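Local coordinates for siderophore-interacting protein (PDB 6K2L) that binds FAD and, judging by its family, probably reduces ferric siderophores so that their iron can be released inside the cell, at residues H24-C29 with N113-G118; L95-A100 with L121-P126; E195-L200 with E222-P227. The protein carries 1 engineered substitution. All coordinates share one frame; numbering follows the deposited sequence.

Interaction 1 (H24-C29 with N113-G118); sequences HLRRIC and NEVKPG
Arg26 and Ile28, one face of a barrel strand, meet Val115 and Asn113 where a short helix runs out into a loop. Arg26 shows how one long side chain can serve two kinds of neighbour. Its CB leaves the strand toward 113-118, and with CG anti to the backbone N (chi1 -178°) the chain runs straight out from the sheet. CD then comes alongside the valine, 4.0 Å from Val115 CG1, the two side chains sliding past each other in opposite directions. This methylene portion is as greasy as the valine it touches. A bend at chi3 (-84°) next turns the charged end. NE makes a salt bridge with Asp20 of strand 11-20, while NH1 reaches the helix and is hydrogen-bonded to the carbonyl of Ala112. Arg26 NH1 also lies 3.7 Å from Asn113 CA, which sits at the edge of the guanidinium and in its plane, so the group meets the helix backbone edge-on. An arginine suits this spot, since it can answer the Asp20 carboxylate and a backbone carbonyl near the helix end at once.

Ile28 makes the purely apolar half of the contact. It and Val115 reach toward each other tip to tip, Ile28 CD1 standing 3.8 Å from Val115 CG2 and 3.9 Å from Val115 CG1, in the fork of the two methyls. A beta-branched pair is compact and stiff, which suits a buried joint without any hydrogen bond between the segments.

Strand 25-31 runs antiparallel between strands 11-20 and 94-100 of the FAD-binding barrel. Val115 also touches Ile18, so the residues following helix 107-114 are seated against strands 11-20 and 25-31, while Ile28 also leans on Phe99 of strand 94-100.

Interaction 2 (L95-A100 with L121-P126); sequences LDIDFA and LAISGP. With FAD (flavin-adenine dinucleotide), chain C.
Ile97 and Leu121 point at each other tip to tip across the inside of the barrel, with Ile97 CD1 4.2 Å from Leu121 CD2. The isoleucine has CG1 beside its backbone N and anti to the carbonyl carbon (chi1 -56°), which sends CD1 out toward the far strand. That same methyl serves a second partner, Ile123 CG2, at 4.5 Å from Ile97 CD1. Farther along, Leu95 CD1 approaches Ile123 CD1, also at 4.5 Å. These are loose apolar contacts, and branched aliphatic residues suit them: several methyls on each side fill the middle from two walls. The strand axes are 11.6 Å apart and run at 103° to each other, so only these inward side chains bridge the gap and no backbone bond could.

Such a meeting is what a closed six-stranded antiparallel barrel produces, here the FAD-binding barrel of the ferredoxin reductase type. Strands 94-100 and 120-123 are three places apart in its order, hence on opposite walls. Phe99 also points inward and packs its ring against Phe83.

The residues in between turn outward and are acidic: Asp96 pairs with Arg89, and Asp98 with Arg27. The backbone of this strand meanwhile reads the pyrimidine end of the flavin. FAD N3 donates to Asp98 O at 3.0 Å and 167°, and Ala100 N donates to FAD O2 at 2.9 Å, a bond that is straighter still. Two such bonds in complementary directions together fix the position of the pyrimidine edge and its rotation within the ring plane. Ala100 CB lies 3.5 Å from FAD O2. The adenine amino nitrogen, FAD N6A, is 3.7 Å from Ala100 CB, so this one methyl lies against both the flavin and the adenine, which the folded cofactor brings near each other.

Interaction 3 (E195-L200 with E222-P227); sequences EETAPL and EGLVVP
Thr197 and Leu200 receive the first turn of helix 222-235, which meets them through Gly223 and Leu224. Glu222 opens the helix, its carbonyl accepting a bond from Val226 N, while its carboxylate turns elsewhere, to Tyr258. Gly223 follows with no side chain, and Thr197 meets its bare backbone: Thr197 CG2 is 3.5 Å from Gly223 O. The threonine hydroxyl, placed between its backbone N and carbonyl carbon (chi1 64°), is 3.8 Å from that oxygen. A water spans the distance, 2.8 Å from Thr197 OG1; it donates to Gly223 O, at a modelled distance of 2.5 Å that is doubtfully short. Threonine suits this half-covered position by offering a methyl to the helix and a hydroxyl to the water.

Leu224 provides the apolar part. Its CD2 touches both methyls of Leu200, with Leu224 CD2 3.9 Å from Leu200 CD1 and equally far from Leu200 CD2, the two side chains crossing at about a right angle. Val226 faces Val265 of helix 255-266 instead. Pro227 has no N-H to give Gly223 O, four residues earlier, which is consistent with that oxygen taking a water instead; the helix kinks here.

Leu200 and Leu224 both rest on Val142 of strand 138-144, whose neighbours in the parallel sheet are 163-170 and 214-218. Helix 198-205 belongs to the crossover from strand 185-191 to 214-218, and helix 222-235 to the one from 214-218 to 243-245. Leucines meeting over a central strand are thus a product of consecutive beta-alpha-beta crossovers in a domain whose family resembles the NAD-binding domain of ferredoxin reductases.

From the N terminus, strand 25-31 comes first, and its contact in interaction 1 is completed only when the chain reaches 113-118. Before that, 95-100 has already opened interaction 2, which closes at 121-126; the two loops therefore cross. They also touch directly, since strands 25-31 and 94-100 are hydrogen-bonded neighbours in the barrel. Interaction 1 ties the end of helix 107-114 to the barrel wall, whereas interaction 2 spans its interior. Interaction 3 follows in series, closing a stretch of chain that contains the rest of helix 198-205 and strand 214-218, and so pairing two helices on the parallel sheet of the second domain, its centre about 26 Å from that of interaction 2.

Interaction 1 (H24-C29 with N113-G118)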
loop_
_atom_site.group_PDB
_atom_site.type_symbol
_atom_site.label_atom_id
_atom_site.label_comp_id
_atom_site.label_asym_id
_atom_site.label_seq_id
_atom_site.Cartn_x
_atom_site.Cartn_y
_atom_site.Cartn_z
ATOM N N HIS A 24 13.096 -10.778 17.567
ATOM C CA HIS A 24 11.788 -11.347 17.876
ATOM C C HIS A 24 10.710 -10.922 16.884
ATOM O O HIS A 24 9.532 -10.858 17.232
ATOM C CB HIS A 24 11.362 -10.996 19.291
ATOM C CG HIS A 24 12.240 -11.589 20.335
ATOM N ND1 HIS A 24 13.467 -11.051 20.663
ATOM C CD2 HIS A 24 12.089 -12.692 21.108
ATOM C CE1 HIS A 24 14.029 -11.785 21.607
ATOM N NE2 HIS A 24 13.215 -12.789 21.894
ATOM N N LEU A 25 11.094 -10.633 15.651
ATOM C CA LEU A 25 10.137 -10.317 14.602
ATOM C C LEU A 25 10.636 -10.972 13.322
ATOM O O LEU A 25 11.673 -10.587 12.777
ATOM C CB LEU A 25 9.961 -8.804 14.441
ATOM C CG LEU A 25 8.677 -8.470 13.656
ATOM C CD1 LEU A 25 7.421 -8.851 14.462
ATOM C CD2 LEU A 25 8.628 -7.020 13.167
ATOM N N ARG A 26 9.912 -11.970 12.850
ATOM C CA ARG A 26 10.385 -12.821 11.765
ATOM C C ARG A 26 9.476 -12.640 10.556
ATOM O O ARG A 26 8.284 -12.942 10.629
ATOM C CB ARG A 26 10.427 -14.281 12.218
ATOM C CG ARG A 26 10.947 -15.223 11.158
ATOM C CD ARG A 26 11.198 -16.605 11.726
ATOM N NE ARG A 26 12.522 -16.639 12.346
ATOM C CZ ARG A 26 12.871 -17.448 13.338
ATOM N NH1 ARG A 26 11.999 -18.325 13.820
ATOM N NH2 ARG A 26 14.093 -17.382 13.838
ATOM N N ARG A 27 10.031 -12.127 9.465
ATOM C CA ARG A 27 9.287 -11.861 8.234
ATOM C C ARG A 27 9.351 -13.100 7.354
ATOM O O ARG A 27 10.418 -13.440 6.816
ATOM C CB ARG A 27 9.863 -10.659 7.486
ATOM C CG ARG A 27 9.275 -10.443 6.083
ATOM C CD ARG A 27 9.369 -8.966 5.635
ATOM N NE ARG A 27 9.045 -8.084 6.750
ATOM C CZ ARG A 27 9.615 -6.904 6.989
ATOM N NH1 ARG A 27 10.550 -6.426 6.166
ATOM N NH2 ARG A 27 9.238 -6.208 8.065
ATOM N N ILE A 28 8.213 -13.771 7.196
ATOM C CA ILE A 28 8.106 -14.965 6.376
ATOM C C ILE A 28 7.437 -14.567 5.072
ATOM O O ILE A 28 6.367 -13.947 5.071
ATOM C CB ILE A 28 7.321 -16.062 7.099
ATOM C CG1 ILE A 28 8.102 -16.530 8.335
ATOM C CG2 ILE A 28 7.026 -17.162 6.145
ATOM C CD1 ILE A 28 7.295 -17.444 9.275
ATOM N N CYS A 29 8.095 -14.864 3.964
ATOM C CA CYS A 29 7.611 -14.477 2.651
ATOM C C CYS A 29 7.041 -15.704 1.965
ATOM O O CYS A 29 7.738 -16.704 1.789
ATOM C CB CYS A 29 8.729 -13.871 1.815
ATOM S SG CYS A 29 8.241 -13.727 0.094
ATOM N N ASN A 113 8.602 -20.624 14.531
ATOM C CA ASN A 113 9.894 -21.091 15.026
ATOM C C ASN A 113 10.511 -22.127 14.094
ATOM O O ASN A 113 11.690 -22.018 13.722
ATOM C CB ASN A 113 9.741 -21.647 16.437
ATOM C CG ASN A 113 9.257 -20.597 17.401
ATOM O OD1 ASN A 113 9.210 -19.414 17.053
ATOM N ND2 ASN A 113 8.876 -21.006 18.611
ATOM N N GLU A 114 9.732 -23.119 13.673
ATOM C CA GLU A 114 10.320 -24.184 12.877
ATOM C C GLU A 114 10.474 -23.827 11.409
ATOM O O GLU A 114 11.070 -24.613 10.659
ATOM C CB GLU A 114 9.484 -25.446 13.010
ATOM C CG GLU A 114 9.569 -26.061 14.382
ATOM C CD GLU A 114 8.561 -27.188 14.554
ATOM O OE1 GLU A 114 8.017 -27.654 13.513
ATOM O OE2 GLU A 114 8.342 -27.639 15.709
ATOM N N VAL A 115 10.002 -22.650 11.000
ATOM C CA VAL A 115 9.759 -22.381 9.588
ATOM C C VAL A 115 11.017 -22.626 8.770
ATOM O O VAL A 115 12.126 -22.244 9.157
ATOM C CB VAL A 115 9.214 -20.950 9.399
ATOM C CG1 VAL A 115 10.291 -19.878 9.663
ATOM C CG2 VAL A 115 8.640 -20.793 7.993
ATOM N N LYS A 116 10.840 -23.291 7.641
ATOM C CA LYS A 116 11.866 -23.528 6.640
ATOM C C LYS A 116 11.308 -23.096 5.298
ATOM O O LYS A 116 10.090 -23.091 5.099
ATOM C CB LYS A 116 12.250 -25.013 6.574
ATOM C CG LYS A 116 13.671 -25.308 6.963
ATOM C CD LYS A 116 13.951 -24.918 8.415
ATOM C CE LYS A 116 15.081 -25.792 9.004
ATOM N NZ LYS A 116 15.837 -25.148 10.151
ATOM N N PRO A 117 12.157 -22.729 4.355
ATOM C CA PRO A 117 11.665 -22.589 2.983
ATOM C C PRO A 117 11.079 -23.919 2.539
ATOM O O PRO A 117 11.616 -24.984 2.851
ATOM C CB PRO A 117 12.916 -22.201 2.185
ATOM C CG PRO A 117 13.872 -21.640 3.238
ATOM C CD PRO A 117 13.595 -22.460 4.470
ATOM N N GLY A 118 9.930 -23.866 1.871
ATOM C CA GLY A 118 9.223 -25.072 1.488
ATOM C C GLY A 118 8.092 -25.487 2.415
ATOM O O GLY A 118 7.297 -26.358 2.036
#

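Interaction 2 (L95-A100 with L121-P126)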
loop_
_atom_site.group_PDB
_atom_site.type_symbol
_atom_site.label_atom_id
_atom_site.label_comp_id
_atom_site.label_asym_id
_atom_site.label_seq_id
_atom_site.Cartn_x
_atom_site.Cartn_y
_atom_site.Cartn_z
ATOM N N LEU A 95 3.783 -12.671 -0.665
ATOM C CA LEU A 95 2.990 -12.137 0.429
ATOM C C LEU A 95 3.786 -12.286 1.720
ATOM O O LEU A 95 4.205 -13.390 2.047
ATOM C CB LEU A 95 1.643 -12.875 0.529
ATOM C CG LEU A 95 0.677 -12.211 1.516
ATOM C CD1 LEU A 95 -0.684 -12.081 0.920
ATOM C CD2 LEU A 95 0.647 -12.976 2.839
ATOM N N ASP A 96 3.985 -11.195 2.463
ATOM C CA ASP A 96 4.811 -11.168 3.674
ATOM C C ASP A 96 3.960 -11.165 4.932
ATOM O O ASP A 96 3.101 -10.302 5.105
ATOM C CB ASP A 96 5.683 -9.903 3.713
ATOM C CG ASP A 96 6.854 -9.979 2.782
ATOM O OD1 ASP A 96 7.164 -11.106 2.338
ATOM O OD2 ASP A 96 7.461 -8.914 2.489
ATOM N N ILE A 97 4.231 -12.084 5.843
ATOM C CA ILE A 97 3.635 -12.033 7.171
ATOM C C ILE A 97 4.746 -11.960 8.203
ATOM O O ILE A 97 5.679 -12.772 8.151
ATOM C CB ILE A 97 2.749 -13.253 7.437
ATOM C CG1 ILE A 97 1.696 -13.367 6.348
ATOM C CG2 ILE A 97 2.094 -13.101 8.790
ATOM C CD1 ILE A 97 0.921 -14.723 6.412
ATOM N N ASP A 98 4.638 -11.013 9.156
ATOM C CA ASP A 98 5.632 -10.841 10.223
ATOM C C ASP A 98 5.148 -11.432 11.553
ATOM O O ASP A 98 4.146 -10.970 12.121
ATOM C CB ASP A 98 5.963 -9.369 10.442
ATOM C CG ASP A 98 6.734 -8.734 9.289
ATOM O OD1 ASP A 98 7.114 -9.426 8.305
ATOM O OD2 ASP A 98 6.971 -7.501 9.390
ATOM N N PHE A 99 5.900 -12.398 12.081
ATOM C CA PHE A 99 5.556 -13.139 13.297
ATOM C C PHE A 99 6.304 -12.580 14.507
ATOM O O PHE A 99 7.542 -12.520 14.496
ATOM C CB PHE A 99 5.899 -14.628 13.111
ATOM C CG PHE A 99 4.906 -15.371 12.275
ATOM C CD1 PHE A 99 4.886 -15.217 10.884
ATOM C CD2 PHE A 99 3.959 -16.200 12.865
ATOM C CE1 PHE A 99 3.942 -15.876 10.108
ATOM C CE2 PHE A 99 3.018 -16.869 12.086
ATOM C CZ PHE A 99 3.015 -16.709 10.714
ATOM N N ALA A 100 5.565 -12.188 15.554
ATOM C CA ALA A 100 6.182 -11.800 16.831
ATOM C C ALA A 100 6.605 -13.070 17.566
ATOM O O ALA A 100 5.779 -13.755 18.166
ATOM C CB ALA A 100 5.229 -10.962 17.683
ATOM N N LEU A 121 1.551 -23.008 4.277
ATOM C CA LEU A 121 0.618 -22.265 5.127
ATOM C C LEU A 121 -0.644 -21.933 4.339
ATOM O O LEU A 121 -0.563 -21.328 3.264
ATOM C CB LEU A 121 1.231 -20.964 5.661
ATOM C CG LEU A 121 0.479 -20.344 6.840
ATOM C CD1 LEU A 121 0.881 -21.078 8.108
ATOM C CD2 LEU A 121 0.799 -18.852 6.960
ATOM N N ALA A 122 -1.800 -22.328 4.864
ATOM C CA ALA A 122 -3.060 -21.932 4.263
ATOM C C ALA A 122 -3.448 -20.558 4.787
ATOM O O ALA A 122 -3.244 -20.246 5.971
ATOM C CB ALA A 122 -4.153 -22.951 4.565
ATOM N N ILE A 123 -3.973 -19.716 3.899
ATOM C CA ILE A 123 -4.458 -18.404 4.316
ATOM C C ILE A 123 -5.783 -18.091 3.639
ATOM O O ILE A 123 -6.050 -18.501 2.501
ATOM C CB ILE A 123 -3.450 -17.262 4.042
ATOM C CG1 ILE A 123 -3.242 -17.069 2.541
ATOM C CG2 ILE A 123 -2.125 -17.525 4.741
ATOM C CD1 ILE A 123 -3.097 -15.635 2.158
ATOM N N SER A 124 -6.612 -17.361 4.381
ATOM C CA SER A 124 -7.894 -16.829 3.949
ATOM C C SER A 124 -7.696 -15.588 3.089
ATOM O O SER A 124 -6.573 -15.189 2.769
ATOM C CB SER A 124 -8.711 -16.445 5.160
ATOM O OG SER A 124 -8.317 -15.128 5.523
ATOM N N GLY A 125 -8.792 -14.915 2.762
ATOM C CA GLY A 125 -8.729 -13.636 2.100
ATOM C C GLY A 125 -8.686 -12.534 3.134
ATOM O O GLY A 125 -8.751 -12.794 4.341
ATOM N N PRO A 126 -8.572 -11.282 2.693
ATOM C CA PRO A 126 -8.418 -10.180 3.644
ATOM C C PRO A 126 -9.750 -9.647 4.156
ATOM O O PRO A 126 -10.771 -9.649 3.465
ATOM C CB PRO A 126 -7.656 -9.123 2.828
ATOM C CG PRO A 126 -7.813 -9.515 1.376
ATOM C CD PRO A 126 -8.564 -10.820 1.299
HETATM P PA FAD C . -1.466 -18.938 21.122
HETATM O O1A FAD C . -1.622 -20.404 20.867
HETATM O O2A FAD C . -2.666 -18.061 20.742
HETATM O O5B FAD C . -1.187 -18.548 22.671
HETATM C C5B FAD C . -0.205 -19.246 23.465
HETATM C C4B FAD C . 0.273 -18.417 24.639
HETATM O O4B FAD C . 1.254 -17.450 24.201
HETATM C C3B FAD C . -0.775 -17.616 25.407
HETATM O O3B FAD C . -0.447 -17.583 26.795
HETATM C C2B FAD C . -0.686 -16.228 24.758
HETATM O O2B FAD C . -1.065 -15.141 25.599
HETATM C C1B FAD C . 0.804 -16.127 24.449
HETATM N N9A FAD C . 1.085 -15.364 23.259
HETATM C C8A FAD C . 0.387 -15.396 22.077
HETATM N N7A FAD C . 0.888 -14.623 21.141
HETATM C C5A FAD C . 1.999 -14.056 21.748
HETATM C C6A FAD C . 2.966 -13.144 21.288
HETATM N N6A FAD C . 2.983 -12.653 20.048
HETATM N N1A FAD C . 3.942 -12.770 22.155
HETATM C C2A FAD C . 3.932 -13.277 23.391
HETATM N N3A FAD C . 3.076 -14.154 23.931
HETATM C C4A FAD C . 2.134 -14.508 23.052
HETATM N N1 FAD C . 0.447 -11.461 15.762
HETATM C C2 FAD C . 1.627 -11.430 15.074
HETATM O O2 FAD C . 2.648 -11.971 15.505
HETATM N N3 FAD C . 1.701 -10.765 13.860
HETATM C C4 FAD C . 0.674 -10.101 13.236
HETATM O O4 FAD C . 0.861 -9.552 12.150
HETATM C C4X FAD C . -0.582 -10.150 13.966
HETATM N N5 FAD C . -1.638 -9.542 13.434
HETATM C C5X FAD C . -2.819 -9.583 14.132
HETATM C C6 FAD C . -3.925 -8.932 13.603
HETATM C C7 FAD C . -5.143 -8.919 14.278
HETATM C C7M FAD C . -6.324 -8.220 13.653
HETATM C C8 FAD C . -5.265 -9.606 15.501
HETATM C C8M FAD C . -6.578 -9.657 16.243
HETATM C C9 FAD C . -4.161 -10.273 16.024
HETATM C C9A FAD C . -2.943 -10.259 15.360
HETATM N N10 FAD C . -1.802 -10.893 15.894
HETATM C C10 FAD C . -0.594 -10.848 15.225
HETATM C "C1'" FAD C . -1.873 -11.583 17.195
HETATM C "C2'" FAD C . -1.794 -13.109 17.107
HETATM O "O2'" FAD C . -2.993 -13.670 16.564
HETATM C "C3'" FAD C . -1.557 -13.661 18.515
HETATM O "O3'" FAD C . -0.213 -13.370 18.891
HETATM C "C4'" FAD C . -1.804 -15.162 18.661
HETATM O "O4'" FAD C . -2.118 -15.440 20.029
HETATM C "C5'" FAD C . -0.610 -15.967 18.194
HETATM O "O5'" FAD C . -0.955 -17.364 18.190
HETATM P P FAD C . 0.033 -18.458 18.755
HETATM O O1P FAD C . -0.493 -19.802 18.233
HETATM O O2P FAD C . 1.429 -18.168 18.433
HETATM O O3P FAD C . -0.199 -18.383 20.335
#

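Interaction 3 (E195-L200 with E222-P227)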
loop_
_atom_site.group_PDB
_atom_site.type_symbol
_atom_site.label_atom_id
_atom_site.label_comp_id
_atom_site.label_asym_id
_atom_site.label_seq_id
_atom_site.Cartn_x
_atom_site.Cartn_y
_atom_site.Cartn_z
ATOM N N GLU A 195 3.217 -6.979 31.104
ATOM C CA GLU A 195 2.672 -6.499 32.365
ATOM C C GLU A 195 2.967 -5.026 32.565
ATOM O O GLU A 195 2.145 -4.299 33.141
ATOM C CB GLU A 195 3.239 -7.318 33.533
ATOM C CG GLU A 195 2.605 -8.724 33.652
ATOM C CD GLU A 195 3.612 -9.842 34.005
ATOM O OE1 GLU A 195 3.634 -10.286 35.190
ATOM O OE2 GLU A 195 4.374 -10.276 33.092
ATOM N N GLU A 196 4.117 -4.572 32.072
ATOM C CA GLU A 196 4.656 -3.254 32.403
ATOM C C GLU A 196 4.173 -2.206 31.393
ATOM O O GLU A 196 4.941 -1.647 30.615
ATOM C CB GLU A 196 6.182 -3.329 32.470
ATOM C CG GLU A 196 6.716 -4.697 32.959
ATOM C CD GLU A 196 8.247 -4.764 33.169
ATOM O OE1 GLU A 196 9.017 -4.624 32.186
ATOM O OE2 GLU A 196 8.677 -4.979 34.330
ATOM N N THR A 197 2.866 -1.926 31.429
ATOM C CA THR A 197 2.273 -0.976 30.495
ATOM C C THR A 197 2.234 0.446 31.031
ATOM O O THR A 197 2.093 1.391 30.242
ATOM C CB THR A 197 0.838 -1.369 30.141
ATOM O OG1 THR A 197 0.020 -1.312 31.323
ATOM C CG2 THR A 197 0.781 -2.769 29.537
ATOM N N ALA A 198 2.339 0.616 32.347
ATOM C CA ALA A 198 2.084 1.924 32.942
ATOM C C ALA A 198 2.980 3.028 32.398
ATOM O O ALA A 198 2.449 4.122 32.148
ATOM C CB ALA A 198 2.187 1.845 34.470
ATOM N N PRO A 199 4.296 2.848 32.187
ATOM C CA PRO A 199 5.066 3.964 31.576
ATOM C C PRO A 199 4.486 4.412 30.235
ATOM O O PRO A 199 4.187 5.607 30.061
ATOM C CB PRO A 199 6.486 3.388 31.442
ATOM C CG PRO A 199 6.541 2.261 32.441
ATOM C CD PRO A 199 5.157 1.675 32.439
ATOM N N LEU A 200 4.290 3.478 29.290
ATOM C CA LEU A 200 3.666 3.831 28.015
ATOM C C LEU A 200 2.358 4.588 28.226
ATOM O O LEU A 200 2.135 5.624 27.593
ATOM C CB LEU A 200 3.423 2.584 27.166
ATOM C CG LEU A 200 3.101 2.809 25.680
ATOM C CD1 LEU A 200 3.611 1.658 24.837
ATOM C CD2 LEU A 200 1.608 3.011 25.428
ATOM N N GLU A 222 -3.981 -6.771 25.192
ATOM C CA GLU A 222 -5.219 -6.187 25.718
ATOM C C GLU A 222 -4.965 -5.008 26.658
ATOM O O GLU A 222 -5.715 -4.010 26.634
ATOM C CB GLU A 222 -6.025 -7.258 26.438
ATOM C CG GLU A 222 -7.496 -6.975 26.470
ATOM C CD GLU A 222 -8.190 -7.681 27.629
ATOM O OE1 GLU A 222 -7.724 -7.521 28.792
ATOM O OE2 GLU A 222 -9.190 -8.397 27.363
ATOM N N GLY A 223 -3.921 -5.118 27.497
ATOM C CA GLY A 223 -3.518 -4.099 28.457
ATOM C C GLY A 223 -2.936 -2.819 27.886
ATOM O O GLY A 223 -2.541 -1.928 28.643
ATOM N N LEU A 224 -2.810 -2.732 26.565
ATOM C CA LEU A 224 -2.581 -1.462 25.890
ATOM C C LEU A 224 -3.855 -0.926 25.257
ATOM O O LEU A 224 -4.145 0.270 25.368
ATOM C CB LEU A 224 -1.501 -1.611 24.813
ATOM C CG LEU A 224 -0.096 -1.969 25.268
ATOM C CD1 LEU A 224 0.651 -2.617 24.124
ATOM C CD2 LEU A 224 0.645 -0.740 25.743
ATOM N N VAL A 225 -4.630 -1.797 24.595
ATOM C CA VAL A 225 -5.784 -1.328 23.833
ATOM C C VAL A 225 -6.839 -0.750 24.752
ATOM O O VAL A 225 -7.411 0.313 24.478
ATOM C CB VAL A 225 -6.362 -2.463 22.976
ATOM C CG1 VAL A 225 -7.690 -2.030 22.365
ATOM C CG2 VAL A 225 -5.373 -2.854 21.899
ATOM N N VAL A 226 -7.115 -1.428 25.859
ATOM C CA VAL A 226 -8.268 -1.051 26.673
ATOM C C VAL A 226 -8.044 0.259 27.433
ATOM O O VAL A 226 -8.901 1.160 27.359
ATOM C CB VAL A 226 -8.646 -2.217 27.595
ATOM C CG1 VAL A 226 -9.550 -1.734 28.712
ATOM C CG2 VAL A 226 -9.313 -3.307 26.753
ATOM N N PRO A 227 -6.941 0.433 28.169
ATOM C CA PRO A 227 -6.737 1.728 28.824
ATOM C C PRO A 227 -6.718 2.886 27.850
ATOM O O PRO A 227 -7.251 3.952 28.179
ATOM C CB PRO A 227 -5.389 1.567 29.545
ATOM C CG PRO A 227 -4.730 0.375 28.935
ATOM C CD PRO A 227 -5.862 -0.518 28.501
HETATM O O HOH W 1 -2.751 -1.762 31.101
#